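Local coordinates for lipid transferase CIDEC (Mus musculus, PDB 4MAC), which transfers triacylglycerol between lipid droplets in white adipose tissue, promoting their fusion and enlargement, and relies on homodimerisation by its CIDE-N domain, the part described here, at residues Leu43-Lys48 with Phe76-Lys81; Ala19-Arg24 with Gln83-Pro88. One frame throughout, in Å; residues are numbered along the deposited sequence.

Contact 1: Leu43-Lys48 with Phe76-Lys81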
loop_
_atom_site.group_PDB
_atom_site.type_symbol
_atom_site.label_atom_id
_atom_site.label_comp_id
_atom_site.label_asym_id
_atom_site.label_seq_id
_atom_site.Cartn_x
_atom_site.Cartn_y
_atom_site.Cartn_z
ATOM N N LEU A 43 6.631 4.415 7.593
ATOM C CA LEU A 43 5.425 5.176 7.870
ATOM C C LEU A 43 5.796 6.522 8.587
ATOM O O LEU A 43 4.939 7.380 8.815
ATOM C CB LEU A 43 4.495 4.292 8.733
ATOM C CG LEU A 43 3.801 3.067 8.081
ATOM C CD1 LEU A 43 2.875 2.390 9.076
ATOM C CD2 LEU A 43 2.940 3.536 6.888
ATOM N N LYS A 44 7.076 6.710 8.900
ATOM C CA LYS A 44 7.563 7.941 9.560
ATOM C C LYS A 44 6.968 8.038 10.971
ATOM O O LYS A 44 6.441 9.070 11.372
ATOM C CB LYS A 44 7.193 9.174 8.738
ATOM C CG LYS A 44 7.685 9.132 7.261
ATOM C CD LYS A 44 7.576 10.543 6.630
ATOM C CE LYS A 44 8.448 10.677 5.340
ATOM N NZ LYS A 44 9.915 11.005 5.527
ATOM N N LEU A 45 7.003 6.925 11.695
ATOM C CA LEU A 45 6.358 6.846 13.005
ATOM C C LEU A 45 7.241 7.576 13.987
ATOM O O LEU A 45 8.449 7.510 13.858
ATOM C CB LEU A 45 6.255 5.382 13.435
ATOM C CG LEU A 45 5.404 4.458 12.555
ATOM C CD1 LEU A 45 5.391 3.070 13.125
ATOM C CD2 LEU A 45 3.985 4.992 12.437
ATOM N N LYS A 46 6.670 8.266 14.965
ATOM C CA LYS A 46 7.491 9.006 15.942
ATOM C C LYS A 46 8.346 8.108 16.862
ATOM O O LYS A 46 9.333 8.565 17.402
ATOM C CB LYS A 46 6.634 10.005 16.755
ATOM C CG LYS A 46 5.594 9.376 17.638
ATOM C CD LYS A 46 4.916 10.389 18.617
ATOM C CE LYS A 46 3.970 9.647 19.591
ATOM N NZ LYS A 46 2.823 10.439 20.126
ATOM N N ASP A 47 8.000 6.837 16.995
ATOM C CA ASP A 47 8.739 5.908 17.816
ATOM C C ASP A 47 8.365 4.506 17.330
ATOM O O ASP A 47 7.543 4.362 16.412
ATOM C CB ASP A 47 8.330 6.058 19.310
ATOM C CG ASP A 47 9.492 5.686 20.294
ATOM O OD1 ASP A 47 10.199 4.679 20.048
ATOM O OD2 ASP A 47 9.685 6.399 21.323
ATOM N N LYS A 48 8.939 3.498 17.982
ATOM C CA LYS A 48 8.809 2.092 17.601
ATOM C C LYS A 48 7.384 1.607 17.807
ATOM O O LYS A 48 6.672 2.095 18.689
ATOM C CB LYS A 48 9.760 1.254 18.454
ATOM C CG LYS A 48 10.387 0.072 17.731
ATOM C CD LYS A 48 11.911 -0.063 17.999
ATOM C CE LYS A 48 12.247 -1.073 19.123
ATOM N NZ LYS A 48 12.808 -2.361 18.574
ATOM N N PHE A 76 -3.444 -3.633 7.646
ATOM C CA PHE A 76 -2.964 -3.662 9.028
ATOM C C PHE A 76 -2.952 -2.252 9.595
ATOM O O PHE A 76 -3.014 -1.274 8.833
ATOM C CB PHE A 76 -1.547 -4.276 9.169
ATOM C CG PHE A 76 -1.468 -5.749 8.810
ATOM C CD1 PHE A 76 -1.710 -6.703 9.750
ATOM C CD2 PHE A 76 -1.115 -6.159 7.511
ATOM C CE1 PHE A 76 -1.602 -8.081 9.418
ATOM C CE2 PHE A 76 -1.037 -7.511 7.153
ATOM C CZ PHE A 76 -1.256 -8.478 8.081
ATOM N N MET A 77 -2.845 -2.150 10.924
ATOM C CA MET A 77 -2.712 -0.838 11.574
ATOM C C MET A 77 -1.639 -0.951 12.613
ATOM O O MET A 77 -1.663 -1.915 13.411
ATOM C CB MET A 77 -4.023 -0.388 12.267
ATOM C CG MET A 77 -3.874 1.036 12.929
ATOM S SD MET A 77 -5.477 1.544 13.596
ATOM C CE MET A 77 -5.154 1.745 15.307
ATOM N N VAL A 78 -0.688 -0.001 12.611
ATOM C CA VAL A 78 0.290 -0.039 13.671
ATOM C C VAL A 78 -0.136 0.865 14.817
ATOM O O VAL A 78 -0.648 1.968 14.614
ATOM C CB VAL A 78 1.740 0.243 13.221
ATOM C CG1 VAL A 78 2.050 -0.595 12.023
ATOM C CG2 VAL A 78 1.962 1.693 12.893
ATOM N N LEU A 79 0.080 0.389 16.018
ATOM C CA LEU A 79 -0.201 1.196 17.192
ATOM C C LEU A 79 1.093 1.426 17.921
ATOM O O LEU A 79 1.865 0.489 18.158
ATOM C CB LEU A 79 -1.202 0.476 18.100
ATOM C CG LEU A 79 -2.702 0.621 17.939
ATOM C CD1 LEU A 79 -3.185 1.143 16.634
ATOM C CD2 LEU A 79 -3.387 -0.715 18.263
ATOM N N LEU A 80 1.327 2.677 18.284
ATOM C CA LEU A 80 2.476 3.018 19.129
ATOM C C LEU A 80 2.005 2.880 20.573
ATOM O O LEU A 80 0.783 2.830 20.845
ATOM C CB LEU A 80 2.883 4.487 18.843
ATOM C CG LEU A 80 3.235 4.778 17.388
ATOM C CD1 LEU A 80 3.669 6.260 17.206
ATOM C CD2 LEU A 80 4.308 3.812 16.963
ATOM N N LYS A 81 2.959 2.859 21.506
ATOM C CA LYS A 81 2.645 2.886 22.931
ATOM C C LYS A 81 1.420 3.713 23.271
ATOM O O LYS A 81 1.365 4.927 22.986
ATOM C CB LYS A 81 3.834 3.410 23.731
ATOM C CG LYS A 81 3.518 3.563 25.189
ATOM C CD LYS A 81 4.796 3.714 26.062
ATOM C CE LYS A 81 4.361 3.504 27.516
ATOM N NZ LYS A 81 4.942 4.522 28.411
#
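Leu43 and Leu45 meet Val78, and Leu45 also reaches Leu80, where the loop leaving helix 32-43 passes over the end of strand 75-80. The apolar contacts centre on Val78 CG2. Leu45 CD1 lies 3.7 Å from it and CD2 nearly as close, so both branches of Leu45 face the methyl. Leu43 reaches it tip to tip, with its CD1 4.0 Å from Val78 CG2. A beta-branched valine suits the strand, and its methyl is met from two adjacent sides by the longer leucines.

In Leu80, CG anti to the carbonyl carbon (chi1 -58°) and an extended chi2 turn the fork toward the loop, where its branches find different partners: CD1 packs at 3.7 Å against Lys46 CG, in the aliphatic part of an extended lysine, while CD2 lies 3.3 Å from Asp47 O and 3.4 Å from Lys48 O.

No hydrogen bond joins the segments. Lys48 N donates to the anti lone pair of Asp47 OD1 (2.7 Å), a local bond within the loop. Val39 also packs on Leu45 and Val78, placing the contact, with Lys46 to Lys48 at the surface, at the edge of the helix-sheet core of the ubiquitin-like CIDE-N roll.

Contact 2: Ala19-Arg24 with Gln83-Pro88; sequences ADRKVR and QKWKPP
The loop joining strands 12-17 and 24-29 of the ubiquitin-like CIDE-N roll here meets the segment that follows strand 75-80, at the surface of the domain. Arg21 carries most of the contact. Its guanidinium grips one atom end-on: NH1 and NH2 both donate to Lys86 O, each at 2.8 Å. The oxygen lies at the edge of the group, in its plane. NH2 approaches nearly along the C=O axis, whereas NH1 comes from above the carbonyl plane, and N-H...O angles of 141° and 143° show that sharing one acceptor bends both bonds.

A chain extended from CG to NE carries the guanidinium across to segment 83-88. There Pro88 lies over one of its faces, displaced toward the rim, with CB 3.6 Å from Arg21 NE and CD 3.3 Å from Arg21 NH2. The rigid, apolar proline ring suits this place by offering a compact surface to the flat cation. Arg21 NE forms a salt bridge with Glu55, whose backbone O also accepts from Trp85 NE1, so one residue serves both segments.

Nearer the strands, Ala19 CB sits 3.4 Å from Gln83 OE1, a close approach that the small methyl permits. A water accepts from Ala19 N at 2.8 Å and gives a weak bond to Gln83 OE1, whose stronger partner is Leu80 N. On the loop itself, Asp20 OD1 takes Lys22 N (2.7 Å) in an Asx turn, setting the bend on which Arg21 stands with its positive phi.

The chemistry implies a directional polar clasp: a cation held by a carboxylate and a backbone carbonyl, which should restrict rotation of the guanidinium and holds the irregular segment 83-88 against the loop.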
loop_
_atom_site.group_PDB
_atom_site.type_symbol
_atom_site.label_atom_id
_atom_site.label_comp_id
_atom_site.label_asym_id
_atom_site.label_seq_id
_atom_site.Cartn_x
_atom_site.Cartn_y
_atom_site.Cartn_z
ATOM N N ALA A 19 -2.159 4.801 12.836
ATOM C CA ALA A 19 -3.352 4.694 13.676
ATOM C C ALA A 19 -4.404 5.742 13.297
ATOM O O ALA A 19 -5.611 5.487 13.393
ATOM C CB ALA A 19 -2.979 4.798 15.176
ATOM N N ASP A 20 -3.954 6.898 12.824
ATOM C CA ASP A 20 -4.913 7.956 12.424
ATOM C C ASP A 20 -5.497 7.706 11.010
ATOM O O ASP A 20 -6.379 8.454 10.530
ATOM C CB ASP A 20 -4.240 9.321 12.500
ATOM C CG ASP A 20 -3.063 9.455 11.543
ATOM O OD1 ASP A 20 -2.877 8.629 10.562
ATOM O OD2 ASP A 20 -2.284 10.405 11.811
ATOM N N ARG A 21 -4.989 6.653 10.367
ATOM C CA ARG A 21 -5.404 6.235 9.010
ATOM C C ARG A 21 -5.116 7.285 7.956
ATOM O O ARG A 21 -5.760 7.300 6.913
ATOM C CB ARG A 21 -6.891 5.804 8.917
ATOM C CG ARG A 21 -7.377 4.639 9.802
ATOM C CD ARG A 21 -8.901 4.353 9.518
ATOM N NE ARG A 21 -9.394 3.125 10.158
ATOM C CZ ARG A 21 -9.677 2.986 11.461
ATOM N NH1 ARG A 21 -9.473 3.972 12.334
ATOM N NH2 ARG A 21 -10.105 1.817 11.921
ATOM N N LYS A 22 -4.127 8.140 8.169
ATOM C CA LYS A 22 -3.863 9.132 7.144
ATOM C C LYS A 22 -2.813 8.691 6.126
ATOM O O LYS A 22 -2.814 9.175 4.989
ATOM C CB LYS A 22 -3.571 10.501 7.782
ATOM C CG LYS A 22 -4.882 11.148 8.316
ATOM C CD LYS A 22 -4.557 12.069 9.442
ATOM C CE LYS A 22 -3.302 12.813 9.117
ATOM N NZ LYS A 22 -3.614 13.704 7.972
ATOM N N VAL A 23 -1.908 7.814 6.560
ATOM C CA VAL A 23 -0.861 7.242 5.693
ATOM C C VAL A 23 -0.975 5.717 5.653
ATOM O O VAL A 23 -1.143 5.045 6.697
ATOM C CB VAL A 23 0.570 7.890 5.941
ATOM C CG1 VAL A 23 0.689 8.541 7.289
ATOM C CG2 VAL A 23 1.830 7.014 5.522
ATOM N N ARG A 24 -1.029 5.201 4.416
ATOM C CA ARG A 24 -1.202 3.795 4.174
ATOM C C ARG A 24 -0.169 3.388 3.139
ATOM O O ARG A 24 -0.055 4.033 2.097
ATOM C CB ARG A 24 -2.627 3.541 3.660
ATOM C CG ARG A 24 -3.472 2.714 4.597
ATOM C CD ARG A 24 -4.938 3.188 4.728
ATOM N NE ARG A 24 -5.454 3.838 3.532
ATOM C CZ ARG A 24 -5.840 5.113 3.456
ATOM N NH1 ARG A 24 -5.775 5.910 4.502
ATOM N NH2 ARG A 24 -6.311 5.599 2.308
ATOM N N GLN A 83 -1.546 4.045 22.037
ATOM C CA GLN A 83 -2.536 4.281 20.990
ATOM C C GLN A 83 -3.521 3.142 21.003
ATOM O O GLN A 83 -3.178 2.002 21.348
ATOM C CB GLN A 83 -1.895 4.297 19.610
ATOM C CG GLN A 83 -1.743 5.696 19.045
ATOM C CD GLN A 83 -0.663 5.791 18.009
ATOM O OE1 GLN A 83 -0.336 4.823 17.330
ATOM N NE2 GLN A 83 -0.092 6.977 17.867
ATOM N N LYS A 84 -4.758 3.440 20.636
ATOM C CA LYS A 84 -5.767 2.402 20.632
ATOM C C LYS A 84 -6.375 2.372 19.252
ATOM O O LYS A 84 -6.408 3.403 18.566
ATOM C CB LYS A 84 -6.814 2.670 21.720
ATOM C CG LYS A 84 -6.363 2.280 23.155
ATOM C CD LYS A 84 -5.635 3.483 23.847
ATOM C CE LYS A 84 -5.375 3.308 25.392
ATOM N NZ LYS A 84 -4.551 2.079 25.790
ATOM N N TRP A 85 -6.804 1.193 18.815
ATOM C CA TRP A 85 -7.546 1.081 17.591
ATOM C C TRP A 85 -8.890 1.803 17.817
ATOM O O TRP A 85 -9.484 1.706 18.902
ATOM C CB TRP A 85 -7.738 -0.385 17.214
ATOM C CG TRP A 85 -8.673 -0.561 16.058
ATOM C CD1 TRP A 85 -8.335 -0.609 14.741
ATOM C CD2 TRP A 85 -10.114 -0.679 16.119
ATOM N NE1 TRP A 85 -9.478 -0.764 13.964
ATOM C CE2 TRP A 85 -10.579 -0.793 14.784
ATOM C CE3 TRP A 85 -11.059 -0.699 17.180
ATOM C CZ2 TRP A 85 -11.939 -0.957 14.473
ATOM C CZ3 TRP A 85 -12.406 -0.864 16.877
ATOM C CH2 TRP A 85 -12.843 -0.977 15.535
ATOM N N LYS A 86 -9.323 2.560 16.807
ATOM C CA LYS A 86 -10.620 3.208 16.836
ATOM C C LYS A 86 -11.380 2.886 15.554
ATOM O O LYS A 86 -10.776 2.694 14.497
ATOM C CB LYS A 86 -10.495 4.720 17.054
ATOM C CG LYS A 86 -9.660 5.491 16.059
ATOM C CD LYS A 86 -9.185 6.847 16.651
ATOM C CE LYS A 86 -10.189 7.963 16.361
ATOM N NZ LYS A 86 -10.022 9.221 17.191
ATOM N N PRO A 87 -12.712 2.832 15.640
ATOM C CA PRO A 87 -13.501 2.482 14.452
ATOM C C PRO A 87 -13.394 3.525 13.356
ATOM O O PRO A 87 -13.268 4.715 13.662
ATOM C CB PRO A 87 -14.951 2.412 14.972
ATOM C CG PRO A 87 -14.877 2.573 16.461
ATOM C CD PRO A 87 -13.541 3.120 16.829
ATOM N N PRO A 88 -13.437 3.091 12.076
ATOM C CA PRO A 88 -13.435 4.081 11.015
ATOM C C PRO A 88 -14.860 4.593 10.767
ATOM O O PRO A 88 -15.100 5.798 10.875
ATOM C CB PRO A 88 -12.945 3.278 9.815
ATOM C CG PRO A 88 -13.538 1.917 10.050
ATOM C CD PRO A 88 -13.411 1.710 11.534
HETATM O O HOH W 1 0.306 4.817 14.058
#

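Contact 1 and contact 2 lie with their centres 10 Å apart, and both depend on strand 75-80, which runs between strands 12-17 and 49-54 in the mixed sheet. Contact 1 uses the strand itself, while contact 2 uses the segment beyond it. Along the chain the order is 19-24, 43-48, 76-81, 83-88, so both segments of contact 1 fall between those of contact 2. They meet where Ala19 CB packs 3.7 Å from Val78 O. Contact 1 lies at the edge of the helix-facing core, contact 2 at the surface. Arg24 NH2, at the start of strand 24-29, bonds to Asp57 O of the second subunit, so segment 19-24 ends in the interface of the CIDE-N homodimer.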